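Local coordinates for protein D-hydantoinase (Ralstonia pickettii, PDB 1NFG) that probably hydrolyses the cyclic amide bond of D-hydantoin derivatives stereospecifically, as a zinc-dependent amidohydrolase with two zinc ions per subunit, at residues R40-A45 against G431-D436; I3-G8 against I390-P395. All coordinates share one frame; numbering follows the deposited sequence.

Contact 1. Residues R40-A45 against G431-D436; sequences RTIDAA and GKVIVD
R40 and D436 form a salt bridge across the two segments: NH2 of R40 donates to OD2 of D436 over 2.6 Å, with an N-H...O angle of 163°. The carboxylate oxygen is met on its syn side and lies close to the guanidinium plane, so the bond runs edge-on to the arginine, although the two flat groups are turned 33° against each other. Arginine suits the place because its chain, with CG anti to the backbone N (chi1 -177°) and extended from CG to NE, is long enough to bring the charge across from strand 40-43.

A water completes the polar group. It accepts from NH1 of R40 at 2.9 Å and donates to OD2 of D436 at 2.8 Å, so the carboxylate oxygen takes two hydrogen bonds and both terminal nitrogens of the arginine are used.

The setting is the beta-rich domain that accompanies the TIM barrel in hydantoinases. Strand 40-43 pairs in parallel with strand 3-6, while I434 and V435 form a classic beta bulge opposite V427.

V433 gives the salt bridge a hydrocarbon flank: its CG2 methyl packs obliquely against the guanidinium, 3.8 Å from NH1 of R40. The same CG2 makes the apolar contact, 4.0 Å from CD1 of I42. I42 and V433, both beta-branched and suited to extended strands, lie alongside one another, pointing opposite ways. V433 also packs on I3 and L428.

Contact 2. Residues I3-G8 against I390-P395; sequences IIIKNG and IVLWDP
The end methyls of I5 and I390 meet head-on, CD1 of I5 lying 3.9 Å from CD1 of I390. The two isoleucines share one conformation: in each, CG1 sits beside the backbone N and anti to the carbonyl carbon (chi1 -61° in I5, -62° in I390), and the chain then runs on extended to CD1. Each therefore presents its longer branch to the other, and the gap between the strands is bridged by methyl groups with no hydrogen bond between the segments.

The second branch of I5 has a different partner. Its CG2 comes within 4.2 Å of CD2 of L392, which comes in at a slant to I5. One isoleucine thus serves two residues: the long branch meets I390 and the short branch meets L392, two positions further along strand 390-400. Beta-branched isoleucine suits an extended strand and offers methyls in two directions, while leucine, branching one carbon later, extends its CD2 methyl from strand 390-400. All three residues are buried, and the contact is purely apolar.

This is hydrophobic packing inside the beta domain, well away from the zinc site, and it joins the beginning of the chain to a strand near the C-terminal end of the sequence. I5 also packs on A44, while I390 rests on L21 and I23 of strand 15-24. V49 of strand 48-58 touches both I390 and L392, and T426 of strand 419-429 lies against L392.

In the fold
The two contacts lie side by side, their centres about 7 Å apart and both far out from the centre of the chain. Their segments alternate in sequence, 3-8, 40-45, 390-395 and 431-436, and the contacts therefore cross along the chain. Each spans more than 380 residues and joins the N-terminal region to the C-terminal one. Probable backbone hydrogen bonds from I42 N to I4 O and from A44 N to K6 O link the two N-terminal segments. On the C-terminal side, strand 419-429 pairs with both 390-400 and 432-436. I42 further packs on L392, tying contact 1 to contact 2. Both ends of the chain thus build one beta domain beside the catalytic barrel, contact 2 in its interior and contact 1 at its surface.

Contact 1. Residues R40-A45 against G431-D436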
loop_
_atom_site.group_PDB
_atom_site.type_symbol
_atom_site.label_atom_id
_atom_site.label_comp_id
_atom_site.label_asym_id
_atom_site.label_seq_id
_atom_site.Cartn_x
_atom_site.Cartn_y
_atom_site.Cartn_z
ATOM N N ARG A 40 8.680 55.209 15.981
ATOM C CA ARG A 40 7.310 55.004 15.560
ATOM C C ARG A 40 6.677 53.887 16.363
ATOM O O ARG A 40 7.362 52.989 16.845
ATOM C CB ARG A 40 7.263 54.662 14.075
ATOM C CG ARG A 40 5.859 54.500 13.535
ATOM C CD ARG A 40 5.895 54.138 12.068
ATOM N NE ARG A 40 4.555 54.084 11.500
ATOM C CZ ARG A 40 4.302 53.979 10.200
ATOM N NH1 ARG A 40 5.302 53.914 9.331
ATOM N NH2 ARG A 40 3.047 53.964 9.771
ATOM N N THR A 41 5.362 53.964 16.517
ATOM C CA THR A 41 4.618 52.951 17.242
ATOM C C THR A 41 3.441 52.547 16.379
ATOM O O THR A 41 2.717 53.397 15.860
ATOM C CB THR A 41 4.095 53.473 18.599
ATOM O OG1 THR A 41 5.193 53.638 19.509
ATOM C CG2 THR A 41 3.088 52.495 19.197
ATOM N N ILE A 42 3.267 51.243 16.202
ATOM C CA ILE A 42 2.163 50.742 15.403
ATOM C C ILE A 42 1.161 50.049 16.317
ATOM O O ILE A 42 1.538 49.285 17.211
ATOM C CB ILE A 42 2.656 49.760 14.329
ATOM C CG1 ILE A 42 3.611 50.483 13.370
ATOM C CG2 ILE A 42 1.468 49.178 13.578
ATOM C CD1 ILE A 42 4.262 49.579 12.329
ATOM N N ASP A 43 -0.116 50.340 16.096
ATOM C CA ASP A 43 -1.177 49.755 16.896
ATOM C C ASP A 43 -1.742 48.527 16.190
ATOM O O ASP A 43 -2.542 48.647 15.258
ATOM C CB ASP A 43 -2.290 50.778 17.111
ATOM C CG ASP A 43 -3.185 50.425 18.281
ATOM O OD1 ASP A 43 -3.340 49.220 18.574
ATOM O OD2 ASP A 43 -3.741 51.353 18.901
ATOM N N ALA A 44 -1.326 47.347 16.640
ATOM C CA ALA A 44 -1.784 46.094 16.049
ATOM C C ALA A 44 -3.037 45.561 16.745
ATOM O O ALA A 44 -3.342 44.374 16.671
ATOM C CB ALA A 44 -0.672 45.054 16.112
ATOM N N ALA A 45 -3.761 46.451 17.413
ATOM C CA ALA A 45 -4.980 46.073 18.118
ATOM C C ALA A 45 -5.911 45.265 17.216
ATOM O O ALA A 45 -6.157 45.636 16.065
ATOM C CB ALA A 45 -5.699 47.323 18.623
ATOM N N GLY A 431 12.606 45.600 9.850
ATOM C CA GLY A 431 12.351 46.837 10.558
ATOM C C GLY A 431 11.684 47.956 9.791
ATOM O O GLY A 431 10.986 48.776 10.387
ATOM N N LYS A 432 11.882 48.012 8.480
ATOM C CA LYS A 432 11.268 49.079 7.703
ATOM C C LYS A 432 9.844 48.746 7.288
ATOM O O LYS A 432 9.556 47.628 6.862
ATOM C CB LYS A 432 12.099 49.383 6.455
ATOM C CG LYS A 432 11.460 50.419 5.539
ATOM C CD LYS A 432 12.359 50.791 4.371
ATOM C CE LYS A 432 11.670 51.807 3.468
ATOM N NZ LYS A 432 12.547 52.249 2.356
ATOM N N VAL A 433 8.950 49.718 7.427
ATOM C CA VAL A 433 7.566 49.526 7.030
ATOM C C VAL A 433 7.551 49.686 5.515
ATOM O O VAL A 433 7.855 50.769 5.009
ATOM C CB VAL A 433 6.644 50.597 7.661
ATOM C CG1 VAL A 433 5.273 50.557 7.018
ATOM C CG2 VAL A 433 6.537 50.373 9.154
ATOM N N ILE A 434 7.221 48.618 4.789
ATOM C CA ILE A 434 7.194 48.706 3.332
ATOM C C ILE A 434 5.781 48.683 2.777
ATOM O O ILE A 434 5.551 49.028 1.623
ATOM C CB ILE A 434 8.066 47.606 2.679
ATOM C CG1 ILE A 434 7.561 46.212 3.060
ATOM C CG2 ILE A 434 9.525 47.793 3.120
ATOM C CD1 ILE A 434 8.414 45.079 2.496
ATOM N N VAL A 435 4.831 48.274 3.605
ATOM C CA VAL A 435 3.427 48.284 3.205
ATOM C C VAL A 435 2.723 48.852 4.421
ATOM O O VAL A 435 2.881 48.333 5.521
ATOM C CB VAL A 435 2.870 46.873 2.898
ATOM C CG1 VAL A 435 1.405 46.980 2.492
ATOM C CG2 VAL A 435 3.668 46.224 1.778
ATOM N N ASP A 436 1.982 49.935 4.232
ATOM C CA ASP A 436 1.279 50.585 5.332
ATOM C C ASP A 436 -0.206 50.565 5.023
ATOM O O ASP A 436 -0.641 51.114 4.010
ATOM C CB ASP A 436 1.755 52.035 5.471
ATOM C CG ASP A 436 1.506 52.612 6.858
ATOM O OD1 ASP A 436 0.426 52.366 7.439
ATOM O OD2 ASP A 436 2.395 53.334 7.362
HETATM O O HOH W 1 4.829 54.307 6.448
#

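Contact 2. Residues I3-G8 against I390-P395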
loop_
_atom_site.group_PDB
_atom_site.type_symbol
_atom_site.label_atom_id
_atom_site.label_comp_id
_atom_site.label_asym_id
_atom_site.label_seq_id
_atom_site.Cartn_x
_atom_site.Cartn_y
_atom_site.Cartn_z
ATOM N N ILE A 3 11.070 50.883 16.272
ATOM C CA ILE A 3 9.636 50.655 16.159
ATOM C C ILE A 3 9.101 49.766 17.271
ATOM O O ILE A 3 9.815 48.908 17.799
ATOM C CB ILE A 3 9.279 50.029 14.784
ATOM C CG1 ILE A 3 9.388 51.100 13.698
ATOM C CG2 ILE A 3 7.878 49.428 14.813
ATOM C CD1 ILE A 3 8.796 50.703 12.365
ATOM N N ILE A 4 7.846 50.009 17.639
ATOM C CA ILE A 4 7.165 49.228 18.658
ATOM C C ILE A 4 5.799 48.849 18.111
ATOM O O ILE A 4 5.051 49.710 17.633
ATOM C CB ILE A 4 6.942 50.020 19.970
ATOM C CG1 ILE A 4 8.268 50.225 20.702
ATOM C CG2 ILE A 4 5.972 49.259 20.880
ATOM C CD1 ILE A 4 8.147 51.108 21.947
ATOM N N ILE A 5 5.486 47.558 18.161
ATOM C CA ILE A 5 4.187 47.083 17.704
ATOM C C ILE A 5 3.458 46.638 18.967
ATOM O O ILE A 5 3.872 45.684 19.641
ATOM C CB ILE A 5 4.332 45.918 16.703
ATOM C CG1 ILE A 5 5.116 46.398 15.479
ATOM C CG2 ILE A 5 2.954 45.429 16.265
ATOM C CD1 ILE A 5 5.473 45.303 14.506
ATOM N N LYS A 6 2.381 47.349 19.288
ATOM C CA LYS A 6 1.615 47.088 20.499
ATOM C C LYS A 6 0.181 46.629 20.272
ATOM O O LYS A 6 -0.398 46.860 19.205
ATOM C CB LYS A 6 1.567 48.361 21.349
ATOM C CG LYS A 6 0.742 49.469 20.696
ATOM C CD LYS A 6 0.587 50.690 21.579
ATOM C CE LYS A 6 -0.254 51.762 20.883
ATOM N NZ LYS A 6 -0.452 52.982 21.726
ATOM N N ASN A 7 -0.384 46.001 21.304
ATOM C CA ASN A 7 -1.771 45.534 21.294
ATOM C C ASN A 7 -2.084 44.424 20.307
ATOM O O ASN A 7 -3.255 44.176 20.002
ATOM C CB ASN A 7 -2.735 46.696 21.007
ATOM C CG ASN A 7 -2.506 47.886 21.914
ATOM O OD1 ASN A 7 -2.106 47.735 23.070
ATOM N ND2 ASN A 7 -2.773 49.079 21.397
ATOM N N GLY A 8 -1.053 43.764 19.800
ATOM C CA GLY A 8 -1.290 42.702 18.847
ATOM C C GLY A 8 -1.083 41.337 19.461
ATOM O O GLY A 8 -0.558 41.207 20.573
ATOM N N ILE A 390 7.833 41.297 9.310
ATOM C CA ILE A 390 6.540 41.107 9.938
ATOM C C ILE A 390 5.323 41.438 9.091
ATOM O O ILE A 390 5.382 42.284 8.206
ATOM C CB ILE A 390 6.491 41.963 11.220
ATOM C CG1 ILE A 390 7.568 41.478 12.187
ATOM C CG2 ILE A 390 5.108 41.920 11.856
ATOM C CD1 ILE A 390 7.736 42.374 13.383
ATOM N N VAL A 391 4.217 40.757 9.381
ATOM C CA VAL A 391 2.959 40.991 8.689
ATOM C C VAL A 391 1.895 41.191 9.748
ATOM O O VAL A 391 1.741 40.352 10.638
ATOM C CB VAL A 391 2.517 39.790 7.835
ATOM C CG1 VAL A 391 1.248 40.145 7.064
ATOM C CG2 VAL A 391 3.623 39.387 6.893
ATOM N N LEU A 392 1.175 42.305 9.662
ATOM C CA LEU A 392 0.104 42.591 10.603
ATOM C C LEU A 392 -1.183 42.188 9.899
ATOM O O LEU A 392 -1.642 42.858 8.968
ATOM C CB LEU A 392 0.104 44.072 10.979
ATOM C CG LEU A 392 1.432 44.518 11.611
ATOM C CD1 LEU A 392 1.273 45.916 12.174
ATOM C CD2 LEU A 392 1.853 43.542 12.717
ATOM N N TRP A 393 -1.745 41.073 10.360
ATOM C CA TRP A 393 -2.940 40.477 9.778
ATOM C C TRP A 393 -4.249 40.849 10.467
ATOM O O TRP A 393 -4.347 40.842 11.694
ATOM C CB TRP A 393 -2.753 38.955 9.784
ATOM C CG TRP A 393 -3.538 38.202 8.752
ATOM C CD1 TRP A 393 -4.836 37.779 8.845
ATOM C CD2 TRP A 393 -3.075 37.789 7.461
ATOM N NE1 TRP A 393 -5.207 37.128 7.692
ATOM C CE2 TRP A 393 -4.144 37.120 6.827
ATOM C CE3 TRP A 393 -1.856 37.918 6.779
ATOM C CZ2 TRP A 393 -4.031 36.583 5.538
ATOM C CZ3 TRP A 393 -1.746 37.383 5.501
ATOM C CH2 TRP A 393 -2.829 36.724 4.895
ATOM N N ASP A 394 -5.252 41.181 9.662
ATOM C CA ASP A 394 -6.577 41.526 10.170
ATOM C C ASP A 394 -7.448 40.310 9.883
ATOM O O ASP A 394 -7.944 40.146 8.768
ATOM C CB ASP A 394 -7.147 42.732 9.424
ATOM C CG ASP A 394 -8.475 43.197 9.998
ATOM O OD1 ASP A 394 -9.238 42.354 10.521
ATOM O OD2 ASP A 394 -8.756 44.413 9.916
ATOM N N PRO A 395 -7.648 39.442 10.885
ATOM C CA PRO A 395 -8.462 38.235 10.712
ATOM C C PRO A 395 -9.929 38.449 10.347
ATOM O O PRO A 395 -10.561 37.550 9.799
ATOM C CB PRO A 395 -8.292 37.517 12.048
ATOM C CG PRO A 395 -8.150 38.648 13.007
ATOM C CD PRO A 395 -7.198 39.570 12.281
#